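Local structure of oligopeptide-binding protein AppA (Bacillus subtilis, 1XOC) at residues Tyr82-Lys87 / Val137-Lys142; Asp102-Tyr107 / Lys127-Lys132. The protein binds oligopeptides outside the membrane and hands them to an ABC-type permease, supporting peptide uptake, sporulation and genetic competence in Bacillus subtilis. One frame throughout, in Å; residues are numbered along the deposited sequence.

Contact 1 of 2, residues Tyr82-Lys87 / Val137-Lys142; sequences YDVKIK and VLFKLK. With ZN (zinc ion), chain Q.
Val84 meets Phe139 at the apolar centre of this antiparallel strand pair: CG2 of the valine comes to the rim of the phenylalanine ring, in its plane, with Val84 CG2 and Phe139 CE1 3.8 Å apart. Val84 holds CG2 beside its backbone N and CG1 anti to that N (chi1 173°), which turns the CG2 branch to the ring. CG1 of Val137, from two residues earlier in the same strand, lies over one face of the ring, offset toward its rim. Further along, Leu141 repeats the edge approach, its CD1 lying 3.9 Å from Tyr82 CD1 in the plane of the tyrosine ring. At the other end Ile86 CD1 touches Val137 CG2 more loosely, at 4.2 Å.

Beneath these side chains the backbones form two hydrogen-bonded pairs, Tyr82 with Phe139 and Val84 with Val137, each closed by two N-H...O bonds. The bond from Val84 N to Val137 O, 2.9 Å long, is nearly linear at both ends, with 168° at the hydrogen and the same angle at the oxygen. Asp83 and Leu138 form the non-hydrogen-bonded pair between them and point to the other face, where Leu138 CD1 packs 4.2 Å from Asp83 CB. That face carries the polar edge: Lys85 NZ stands 3.6 Å from Asp83 OD2 in a salt bridge and forms another with Glu136, while a zinc ion modelled at Lys140 NZ is doubtful, being too near a second one.

The pair forms the inner part of a five-stranded antiparallel sheet, with strand 65-76 beside 81-86 and strand 126-133 beside 136-141. Helix 100-108 covers the face bearing Val84, Val137 and Phe139; Val103 touches Phe139, and the Tyr107 ring meets Phe139 edge-to-face.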
loop_
_atom_site.group_PDB
_atom_site.type_symbol
_atom_site.label_atom_id
_atom_site.label_comp_id
_atom_site.label_asym_id
_atom_site.label_seq_id
_atom_site.Cartn_x
_atom_site.Cartn_y
_atom_site.Cartn_z
ATOM N N TYR A 82 6.750 -20.838 -15.129
ATOM C CA TYR A 82 5.570 -21.302 -14.380
ATOM C C TYR A 82 4.479 -21.678 -15.344
ATOM O O TYR A 82 4.088 -20.891 -16.150
ATOM C CB TYR A 82 5.052 -20.214 -13.425
ATOM C CG TYR A 82 6.031 -19.909 -12.351
ATOM C CD1 TYR A 82 7.103 -19.045 -12.572
ATOM C CD2 TYR A 82 5.965 -20.554 -11.117
ATOM C CE1 TYR A 82 8.048 -18.796 -11.593
ATOM C CE2 TYR A 82 6.881 -20.284 -10.140
ATOM C CZ TYR A 82 7.951 -19.445 -10.374
ATOM O OH TYR A 82 8.853 -19.259 -9.361
ATOM N N ASP A 83 4.019 -22.922 -15.263
ATOM C CA ASP A 83 2.911 -23.447 -16.092
ATOM C C ASP A 83 1.648 -23.392 -15.268
ATOM O O ASP A 83 1.563 -24.020 -14.208
ATOM C CB ASP A 83 3.231 -24.915 -16.474
ATOM C CG ASP A 83 2.253 -25.518 -17.488
ATOM O OD1 ASP A 83 1.423 -24.762 -18.071
ATOM O OD2 ASP A 83 2.363 -26.745 -17.719
ATOM N N VAL A 84 0.674 -22.605 -15.733
ATOM C CA VAL A 84 -0.521 -22.293 -14.965
ATOM C C VAL A 84 -1.760 -22.749 -15.691
ATOM O O VAL A 84 -1.995 -22.387 -16.818
ATOM C CB VAL A 84 -0.610 -20.783 -14.737
ATOM C CG1 VAL A 84 -1.968 -20.377 -14.057
ATOM C CG2 VAL A 84 0.569 -20.294 -13.927
ATOM N N LYS A 85 -2.529 -23.614 -15.042
ATOM C CA LYS A 85 -3.818 -24.039 -15.555
ATOM C C LYS A 85 -4.898 -23.236 -14.850
ATOM O O LYS A 85 -4.860 -23.078 -13.643
ATOM C CB LYS A 85 -4.005 -25.525 -15.291
ATOM C CG LYS A 85 -3.016 -26.367 -16.082
ATOM C CD LYS A 85 -3.124 -27.879 -15.816
ATOM C CE LYS A 85 -1.952 -28.684 -16.504
ATOM N NZ LYS A 85 -0.533 -28.179 -16.181
ATOM N N ILE A 86 -5.866 -22.756 -15.616
ATOM C CA ILE A 86 -6.900 -21.836 -15.160
ATOM C C ILE A 86 -8.194 -22.618 -14.976
ATOM O O ILE A 86 -8.513 -23.471 -15.798
ATOM C CB ILE A 86 -7.098 -20.742 -16.252
ATOM C CG1 ILE A 86 -5.779 -19.953 -16.483
ATOM C CG2 ILE A 86 -8.235 -19.803 -15.920
ATOM C CD1 ILE A 86 -5.781 -19.086 -17.725
ATOM N N LYS A 87 -8.914 -22.360 -13.896
ATOM C CA LYS A 87 -10.255 -22.948 -13.713
ATOM C C LYS A 87 -11.176 -22.645 -14.898
ATOM O O LYS A 87 -11.165 -21.531 -15.439
ATOM C CB LYS A 87 -10.874 -22.441 -12.400
ATOM C CG LYS A 87 -10.202 -23.025 -11.139
ATOM C CD LYS A 87 -10.788 -22.400 -9.904
ATOM C CE LYS A 87 -10.442 -23.091 -8.630
ATOM N NZ LYS A 87 -9.211 -22.648 -8.032
ATOM N N VAL A 137 -1.526 -21.310 -19.490
ATOM C CA VAL A 137 -0.556 -20.276 -19.818
ATOM C C VAL A 137 0.820 -20.618 -19.269
ATOM O O VAL A 137 0.938 -21.145 -18.175
ATOM C CB VAL A 137 -0.992 -18.928 -19.204
ATOM C CG1 VAL A 137 0.051 -17.876 -19.373
ATOM C CG2 VAL A 137 -2.265 -18.457 -19.855
ATOM N N LEU A 138 1.863 -20.313 -20.032
ATOM C CA LEU A 138 3.247 -20.509 -19.576
ATOM C C LEU A 138 3.898 -19.140 -19.405
ATOM O O LEU A 138 3.968 -18.365 -20.348
ATOM C CB LEU A 138 4.066 -21.328 -20.577
ATOM C CG LEU A 138 5.518 -21.576 -20.166
ATOM C CD1 LEU A 138 5.632 -22.625 -19.037
ATOM C CD2 LEU A 138 6.316 -22.034 -21.379
ATOM N N PHE A 139 4.345 -18.867 -18.184
ATOM C CA PHE A 139 5.146 -17.702 -17.883
ATOM C C PHE A 139 6.605 -18.050 -17.931
ATOM O O PHE A 139 7.032 -19.042 -17.299
ATOM C CB PHE A 139 4.820 -17.189 -16.491
ATOM C CG PHE A 139 3.408 -16.672 -16.333
ATOM C CD1 PHE A 139 2.409 -17.469 -15.839
ATOM C CD2 PHE A 139 3.101 -15.372 -16.631
ATOM C CE1 PHE A 139 1.103 -16.946 -15.659
ATOM C CE2 PHE A 139 1.813 -14.870 -16.434
ATOM C CZ PHE A 139 0.830 -15.635 -15.952
ATOM N N LYS A 140 7.396 -17.268 -18.674
ATOM C CA LYS A 140 8.829 -17.479 -18.776
ATOM C C LYS A 140 9.560 -16.259 -18.242
ATOM O O LYS A 140 9.214 -15.132 -18.594
ATOM C CB LYS A 140 9.231 -17.707 -20.226
ATOM C CG LYS A 140 8.551 -18.957 -20.817
ATOM C CD LYS A 140 8.719 -19.112 -22.317
ATOM C CE LYS A 140 9.986 -19.818 -22.678
ATOM N NZ LYS A 140 9.999 -20.029 -24.141
ATOM N N LEU A 141 10.568 -16.507 -17.406
ATOM C CA LEU A 141 11.291 -15.441 -16.740
ATOM C C LEU A 141 12.701 -15.266 -17.307
ATOM O O LEU A 141 13.333 -16.218 -17.756
ATOM C CB LEU A 141 11.369 -15.660 -15.235
ATOM C CG LEU A 141 10.111 -15.450 -14.376
ATOM C CD1 LEU A 141 9.023 -16.465 -14.715
ATOM C CD2 LEU A 141 10.480 -15.538 -12.868
ATOM N N LYS A 142 13.175 -14.019 -17.251
ATOM C CA LYS A 142 14.521 -13.661 -17.702
ATOM C C LYS A 142 15.570 -14.054 -16.669
ATOM O O LYS A 142 16.726 -14.258 -17.007
ATOM C CB LYS A 142 14.639 -12.145 -17.909
ATOM C CG LYS A 142 13.662 -11.469 -18.830
ATOM C CD LYS A 142 13.896 -9.947 -18.770
ATOM C CE LYS A 142 12.806 -9.132 -19.424
ATOM N NZ LYS A 142 13.337 -7.790 -19.863
HETATM ZN ZN ZN Q . 10.062 -19.426 -26.363
#

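Contact 2 of 2, residues Asp102-Tyr107 / Lys127-Lys132; sequences DVVFTY and KSVEKK. With ZN (zinc ion), chain G.
Val104 and Val129 join helix 100-108 to the outermost strand 126-133 in a helix-on-sheet layer, the two segments running nearly antiparallel with axes 8.0 Å apart. Both valines hold CG1 anti to the backbone N, and each uses both methyls. Val104 sets CG1 3.6 Å from Val129 O, while its CG2 reaches along the strand to the backbone, 3.8 Å from Lys131 N. From the strand, Val129 places CG1 near Val104 CA and 4.1 Å from Val104 CG2, and its CG2 3.9 Å from Tyr107 CB. Tyr107 thus meets the strand through its CB, the ring turning off from it. Within the helix, Thr106 N and OG1 grip Asp102 O from the two sides of its plane.

Lys131 stretches out with CG anti to its backbone N (chi1 -178°), and its amino group forms a salt bridge with Asp101. A classic bulge sets Lys127 and Ser128 opposite the single Lys140. Pointing away from the helix, Glu130 extends its chain to a zinc ion that its carboxylate chelates, with OE1 at 2.3 Å and OE2 at 2.2 Å from the metal; two waters also bind the zinc, and Lys132 NZ donates to one of them, 3.0 Å away.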
loop_
_atom_site.group_PDB
_atom_site.type_symbol
_atom_site.label_atom_id
_atom_site.label_comp_id
_atom_site.label_asym_id
_atom_site.label_seq_id
_atom_site.Cartn_x
_atom_site.Cartn_y
_atom_site.Cartn_z
ATOM N N ASP A 102 -7.241 -13.952 -21.755
ATOM C CA ASP A 102 -7.341 -12.810 -20.825
ATOM C C ASP A 102 -6.129 -12.685 -19.951
ATOM O O ASP A 102 -5.657 -11.614 -19.620
ATOM C CB ASP A 102 -8.590 -12.971 -19.989
ATOM C CG ASP A 102 -9.827 -13.062 -20.855
ATOM O OD1 ASP A 102 -10.038 -12.156 -21.698
ATOM O OD2 ASP A 102 -10.581 -14.035 -20.775
ATOM N N VAL A 103 -5.603 -13.819 -19.524
ATOM C CA VAL A 103 -4.417 -13.826 -18.685
ATOM C C VAL A 103 -3.190 -13.394 -19.483
ATOM O O VAL A 103 -2.353 -12.607 -19.012
ATOM C CB VAL A 103 -4.202 -15.258 -18.050
ATOM C CG1 VAL A 103 -2.894 -15.369 -17.263
ATOM C CG2 VAL A 103 -5.395 -15.662 -17.180
ATOM N N VAL A 104 -3.054 -13.918 -20.691
ATOM C CA VAL A 104 -1.958 -13.537 -21.571
ATOM C C VAL A 104 -2.043 -12.028 -21.888
ATOM O O VAL A 104 -1.038 -11.329 -21.843
ATOM C CB VAL A 104 -1.911 -14.389 -22.878
ATOM C CG1 VAL A 104 -0.834 -13.829 -23.824
ATOM C CG2 VAL A 104 -1.676 -15.853 -22.537
ATOM N N PHE A 105 -3.235 -11.554 -22.210
ATOM C CA PHE A 105 -3.433 -10.140 -22.454
ATOM C C PHE A 105 -2.971 -9.308 -21.271
ATOM O O PHE A 105 -2.187 -8.401 -21.432
ATOM C CB PHE A 105 -4.907 -9.867 -22.763
ATOM C CG PHE A 105 -5.294 -8.427 -22.636
ATOM C CD1 PHE A 105 -4.746 -7.492 -23.463
ATOM C CD2 PHE A 105 -6.185 -8.020 -21.688
ATOM C CE1 PHE A 105 -5.092 -6.193 -23.339
ATOM C CE2 PHE A 105 -6.521 -6.711 -21.571
ATOM C CZ PHE A 105 -5.972 -5.806 -22.391
ATOM N N THR A 106 -3.466 -9.629 -20.086
ATOM C CA THR A 106 -3.256 -8.785 -18.921
ATOM C C THR A 106 -1.779 -8.718 -18.562
ATOM O O THR A 106 -1.252 -7.634 -18.374
ATOM C CB THR A 106 -4.060 -9.283 -17.725
ATOM O OG1 THR A 106 -5.460 -9.304 -18.054
ATOM C CG2 THR A 106 -3.843 -8.421 -16.529
ATOM N N TYR A 107 -1.103 -9.852 -18.497
ATOM C CA TYR A 107 0.293 -9.817 -18.080
ATOM C C TYR A 107 1.247 -9.335 -19.172
ATOM O O TYR A 107 2.387 -8.937 -18.859
ATOM C CB TYR A 107 0.742 -11.202 -17.652
ATOM C CG TYR A 107 0.333 -11.641 -16.266
ATOM C CD1 TYR A 107 -0.939 -12.145 -16.010
ATOM C CD2 TYR A 107 1.212 -11.518 -15.199
ATOM C CE1 TYR A 107 -1.308 -12.562 -14.708
ATOM C CE2 TYR A 107 0.853 -11.969 -13.907
ATOM C CZ TYR A 107 -0.399 -12.465 -13.678
ATOM O OH TYR A 107 -0.722 -12.841 -12.402
ATOM N N LYS A 127 10.013 -12.528 -19.219
ATOM C CA LYS A 127 10.440 -12.492 -20.601
ATOM C C LYS A 127 9.224 -12.547 -21.522
ATOM O O LYS A 127 9.133 -11.786 -22.498
ATOM C CB LYS A 127 11.324 -13.679 -20.887
ATOM C CG LYS A 127 11.905 -13.685 -22.277
ATOM C CD LYS A 127 12.593 -15.000 -22.519
ATOM C CE LYS A 127 13.874 -15.102 -21.730
ATOM N NZ LYS A 127 14.663 -16.308 -22.150
ATOM N N SER A 128 8.315 -13.483 -21.236
ATOM C CA SER A 128 7.130 -13.668 -22.068
ATOM C C SER A 128 6.031 -14.403 -21.336
ATOM O O SER A 128 6.266 -15.053 -20.322
ATOM C CB SER A 128 7.468 -14.467 -23.326
ATOM O OG SER A 128 7.962 -15.748 -22.989
ATOM N N VAL A 129 4.866 -14.313 -21.938
ATOM C CA VAL A 129 3.705 -14.996 -21.417
ATOM C C VAL A 129 2.974 -15.580 -22.617
ATOM O O VAL A 129 2.625 -14.832 -23.538
ATOM C CB VAL A 129 2.718 -14.039 -20.646
ATOM C CG1 VAL A 129 1.468 -14.758 -20.200
ATOM C CG2 VAL A 129 3.427 -13.340 -19.526
ATOM N N GLU A 130 2.773 -16.918 -22.629
ATOM C CA GLU A 130 2.342 -17.652 -23.816
ATOM C C GLU A 130 1.108 -18.468 -23.550
ATOM O O GLU A 130 0.999 -19.108 -22.522
ATOM C CB GLU A 130 3.434 -18.643 -24.258
ATOM C CG GLU A 130 4.720 -17.985 -24.602
ATOM C CD GLU A 130 5.764 -18.941 -25.057
ATOM O OE1 GLU A 130 5.608 -20.152 -24.797
ATOM O OE2 GLU A 130 6.748 -18.478 -25.678
ATOM N N LYS A 131 0.190 -18.463 -24.497
ATOM C CA LYS A 131 -0.978 -19.314 -24.428
ATOM C C LYS A 131 -0.599 -20.707 -24.866
ATOM O O LYS A 131 -0.053 -20.894 -25.951
ATOM C CB LYS A 131 -2.053 -18.773 -25.375
ATOM C CG LYS A 131 -3.351 -19.564 -25.344
ATOM C CD LYS A 131 -4.364 -18.950 -26.272
ATOM C CE LYS A 131 -5.641 -19.744 -26.292
ATOM N NZ LYS A 131 -6.615 -19.112 -27.239
ATOM N N LYS A 132 -0.908 -21.670 -24.009
ATOM C CA LYS A 132 -0.662 -23.094 -24.305
ATOM C C LYS A 132 -1.937 -23.907 -24.499
ATOM O O LYS A 132 -1.868 -25.061 -24.865
ATOM C CB LYS A 132 0.230 -23.705 -23.233
ATOM C CG LYS A 132 1.607 -23.008 -23.182
ATOM C CD LYS A 132 2.386 -23.339 -24.448
ATOM C CE LYS A 132 3.873 -23.115 -24.286
ATOM N NZ LYS A 132 4.552 -23.247 -25.611
HETATM ZN ZN ZN G . 7.425 -20.541 -26.178
HETATM O O HOH W 1 7.330 -22.463 -24.918
HETATM O O HOH W 2 6.274 -21.372 -27.958
#

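From the N terminus the chain runs through strand 81-86, then helix 100-108, and returns by strand 126-133 before turning into strand 136-141. Contact 1 closes the longer loop, between the first and last of these elements; contact 2 joins the helix to strand 126-133 and is nested wholly inside that loop. Their centres lie 8 Å apart. Strands 126-133 and 136-141 are sheet neighbours, linked where Leu138 N meets Glu130 O at 2.9 Å, and Ile86 CD1 packs 3.5 Å from Val103 CG2. Contact 1 thus pairs strands within the sheet, whereas contact 2 lays the intervening helix against the edge of that same sheet.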